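Local coordinates for protein sensory transduction histidine kinase, putative (Borrelia burgdorferi, PDB 5BWJ) that probably senses small molecules in the periplasm through this Venus flytrap domain and passes the signal to a cytoplasmic histidine kinase that phosphorylates itself from ATP, at residues K82-R87 / S184-V189. Residues are numbered along the deposited sequence; the frame is centred on the assembly and turned at random.
Sequences KSELAR and SIKNRV
L85 and A86 share a single partner on the neighbouring strand, the carbonyl oxygen of N187, and their backbone nitrogens both donate to it. L85 N lies 2.6 Å from N187 O, whereas A86 N, at 3.3 Å from N187 O, comes in on a lone pair in the carbonyl plane, with a C=O...N angle of 142°. Two residues set against one define a classic beta bulge, here between the antiparallel strands 79-94 and 184-192 of the Venus flytrap sensor domain; strand 184-192 also pairs with 65-69. The backbone of N187 returns one bond, its N to A86 O at 2.8 Å. With CG beside its own backbone N (chi1 -59°), N187 brings ND2 near the same oxygen, but that bond is weak; the amide nitrogen has its stronger partner in S88 OG.

Before the bulge, where the chain turns a corner at S83, V189 is paired through both its backbone groups: its N donates to S83 O at 2.9 Å, and K82 N reaches V189 O at 2.6 Å. K82 O is taken up by a side chain instead. R188, extended from CG to NE, offers NH1 at 3.1 Å from K82 O, which lies at the guanidinium edge, in its plane to within 10°.

E84, R87, K186 and R188 share one face of the sheet; there E84 OE2 forms a salt bridge with R87 NH2. E84 OE1 lies over one face of the R87 guanidinium, offset toward its rim, and 3.6 Å from K186 CD. K186 NZ and R87 NH1 are two donors 3.2 Å apart with no hydrogen bond between them, and R87 of the second subunit also comes close. The E84 carboxylate probably offsets part of the repulsion.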
ATOM      1  N   LYS B  82       3.688 -11.487  15.722  1.00 59.98           N
ATOM      2  CA  LYS B  82       5.141 -11.409  15.652  1.00 63.96           C
ATOM      3  C   LYS B  82       5.596 -10.236  14.775  1.00 63.32           C
ATOM      4  O   LYS B  82       5.118  -9.111  14.938  1.00 64.39           O
ATOM      5  CB  LYS B  82       5.706 -12.734  15.121  1.00 67.15           C
ATOM      6  CG  LYS B  82       5.244 -13.971  15.887  1.00 72.79           C
ATOM      7  CD  LYS B  82       6.154 -14.292  17.062  1.00 78.33           C
ATOM      8  CE  LYS B  82       7.454 -14.935  16.600  1.00 80.32           C
ATOM      9  NZ  LYS B  82       8.277 -15.424  17.741  1.00 82.66           N
ATOM     10  N   SER B  83       6.513 -10.500  13.847  1.00 62.76           N
ATOM     11  CA  SER B  83       7.115  -9.449  13.034  1.00 64.48           C
ATOM     12  C   SER B  83       6.102  -8.741  12.138  1.00 59.49           C
ATOM     13  O   SER B  83       5.088  -9.318  11.744  1.00 56.15           O
ATOM     14  CB  SER B  83       8.237 -10.031  12.173  1.00 70.12           C
ATOM     15  OG  SER B  83       8.824  -9.032  11.357  1.00 75.36           O
ATOM     16  N   GLU B  84       6.397  -7.483  11.824  1.00 58.91           N
ATOM     17  CA  GLU B  84       5.554  -6.673  10.956  1.00 59.13           C
ATOM     18  C   GLU B  84       5.848  -6.976   9.490  1.00 55.05           C
ATOM     19  O   GLU B  84       7.007  -7.008   9.075  1.00 54.44           O
ATOM     20  CB  GLU B  84       5.771  -5.187  11.252  1.00 64.78           C
ATOM     21  CG  GLU B  84       4.969  -4.236  10.380  1.00 70.43           C
ATOM     22  CD  GLU B  84       5.185  -2.783  10.765  1.00 76.94           C
ATOM     23  OE1 GLU B  84       5.125  -2.472  11.974  1.00 81.77           O
ATOM     24  OE2 GLU B  84       5.424  -1.954   9.862  1.00 76.66           O
ATOM     25  N   LEU B  85       4.793  -7.196   8.712  1.00 52.29           N
ATOM     26  CA  LEU B  85       4.937  -7.526   7.298  1.00 52.35           C
ATOM     27  C   LEU B  85       4.753  -6.289   6.424  1.00 52.80           C
ATOM     28  O   LEU B  85       5.493  -6.081   5.464  1.00 55.28           O
ATOM     29  CB  LEU B  85       3.931  -8.607   6.904  1.00 53.45           C
ATOM     30  CG  LEU B  85       3.940  -9.056   5.442  1.00 54.08           C
ATOM     31  CD1 LEU B  85       5.333  -9.478   4.994  1.00 54.83           C
ATOM     32  CD2 LEU B  85       2.952 -10.193   5.248  1.00 53.21           C
ATOM     33  N   ALA B  86       3.762  -5.473   6.763  1.00 53.06           N
ATOM     34  CA  ALA B  86       3.509  -4.234   6.041  1.00 52.68           C
ATOM     35  C   ALA B  86       2.555  -3.353   6.836  1.00 50.93           C
ATOM     36  O   ALA B  86       2.021  -3.770   7.865  1.00 56.74           O
ATOM     37  CB  ALA B  86       2.939  -4.523   4.663  1.00 53.23           C
ATOM     38  N   ARG B  87       2.349  -2.136   6.344  1.00 41.00           N
ATOM     39  CA  ARG B  87       1.468  -1.174   6.995  1.00 39.59           C
ATOM     40  C   ARG B  87       0.284  -0.830   6.102  1.00 37.84           C
ATOM     41  O   ARG B  87       0.381  -0.886   4.877  1.00 38.43           O
ATOM     42  CB  ARG B  87       2.236   0.102   7.347  1.00 45.46           C
ATOM     43  CG  ARG B  87       3.022   0.030   8.643  1.00 54.25           C
ATOM     44  CD  ARG B  87       3.776   1.328   8.889  1.00 64.84           C
ATOM     45  NE  ARG B  87       4.096   1.530  10.301  1.00 75.88           N
ATOM     46  CZ  ARG B  87       5.215   1.118  10.893  1.00 84.23           C
ATOM     47  NH1 ARG B  87       5.402   1.360  12.184  1.00 88.75           N
ATOM     48  NH2 ARG B  87       6.146   0.464  10.210  1.00 85.51           N
ATOM     49  N   SER B 184      -2.903   4.412  11.415  1.00 43.91           N
ATOM     50  CA  SER B 184      -1.846   3.599  10.829  1.00 45.56           C
ATOM     51  C   SER B 184      -1.941   2.188  11.397  1.00 46.08           C
ATOM     52  O   SER B 184      -1.776   1.984  12.600  1.00 48.70           O
ATOM     53  CB  SER B 184      -0.468   4.198  11.109  1.00 47.18           C
ATOM     54  OG  SER B 184       0.542   3.455  10.449  1.00 47.20           O
ATOM     55  N   ILE B 185      -2.213   1.224  10.523  1.00 42.99           N
ATOM     56  CA  ILE B 185      -2.426  -0.160  10.930  1.00 41.26           C
ATOM     57  C   ILE B 185      -1.228  -1.024  10.562  1.00 41.35           C
ATOM     58  O   ILE B 185      -0.744  -0.979   9.434  1.00 40.20           O
ATOM     59  CB  ILE B 185      -3.692  -0.753  10.272  1.00 38.17           C
ATOM     60  CG1 ILE B 185      -4.913   0.124  10.570  1.00 37.29           C
ATOM     61  CG2 ILE B 185      -3.925  -2.188  10.739  1.00 38.50           C
ATOM     62  CD1 ILE B 185      -5.252   0.250  12.042  1.00 38.35           C
ATOM     63  N   LYS B 186      -0.765  -1.816  11.523  1.00 43.00           N
ATOM     64  CA  LYS B 186       0.343  -2.735  11.295  1.00 47.11           C
ATOM     65  C   LYS B 186      -0.183  -4.122  10.939  1.00 43.60           C
ATOM     66  O   LYS B 186      -1.033  -4.675  11.640  1.00 42.16           O
ATOM     67  CB  LYS B 186       1.239  -2.810  12.532  1.00 56.43           C
ATOM     68  CG  LYS B 186       1.613  -1.451  13.103  1.00 65.81           C
ATOM     69  CD  LYS B 186       2.544  -1.582  14.299  1.00 74.22           C
ATOM     70  CE  LYS B 186       2.600  -0.291  15.104  1.00 79.91           C
ATOM     71  NZ  LYS B 186       2.949   0.885  14.262  1.00 81.97           N
ATOM     72  N   ASN B 187       0.317  -4.669   9.836  1.00 43.54           N
ATOM     73  CA  ASN B 187      -0.001  -6.034   9.438  1.00 43.06           C
ATOM     74  C   ASN B 187       1.146  -6.958   9.828  1.00 44.52           C
ATOM     75  O   ASN B 187       2.260  -6.825   9.320  1.00 47.92           O
ATOM     76  CB  ASN B 187      -0.273  -6.107   7.934  1.00 42.16           C
ATOM     77  CG  ASN B 187      -1.421  -5.209   7.510  1.00 42.49           C
ATOM     78  OD1 ASN B 187      -2.590  -5.528   7.738  1.00 42.85           O
ATOM     79  ND2 ASN B 187      -1.094  -4.080   6.895  1.00 42.60           N
ATOM     80  N   ARG B 188       0.867  -7.888  10.736  1.00 43.14           N
ATOM     81  CA  ARG B 188       1.906  -8.727  11.325  1.00 45.27           C
ATOM     82  C   ARG B 188       1.732 -10.206  10.994  1.00 44.64           C
ATOM     83  O   ARG B 188       0.652 -10.651  10.603  1.00 44.86           O
ATOM     84  CB  ARG B 188       1.923  -8.553  12.847  1.00 51.87           C
ATOM     85  CG  ARG B 188       2.230  -7.142  13.327  1.00 58.38           C
ATOM     86  CD  ARG B 188       2.178  -7.070  14.846  1.00 66.56           C
ATOM     87  NE  ARG B 188       2.480  -5.734  15.358  1.00 73.73           N
ATOM     88  CZ  ARG B 188       3.703  -5.288  15.635  1.00 79.57           C
ATOM     89  NH1 ARG B 188       4.765  -6.063  15.449  1.00 81.48           N
ATOM     90  NH2 ARG B 188       3.866  -4.056  16.097  1.00 81.99           N
ATOM     91  N   VAL B 189       2.817 -10.957  11.153  1.00 43.99           N
ATOM     92  CA  VAL B 189       2.775 -12.411  11.084  1.00 46.00           C
ATOM     93  C   VAL B 189       2.328 -12.939  12.441  1.00 44.79           C
ATOM     94  O   VAL B 189       2.742 -12.417  13.477  1.00 45.74           O
ATOM     95  CB  VAL B 189       4.148 -13.007  10.715  1.00 48.09           C
ATOM     96  CG1 VAL B 189       4.063 -14.522  10.593  1.00 47.50           C
ATOM     97  CG2 VAL B 189       4.665 -12.398   9.419  1.00 49.69           C
TER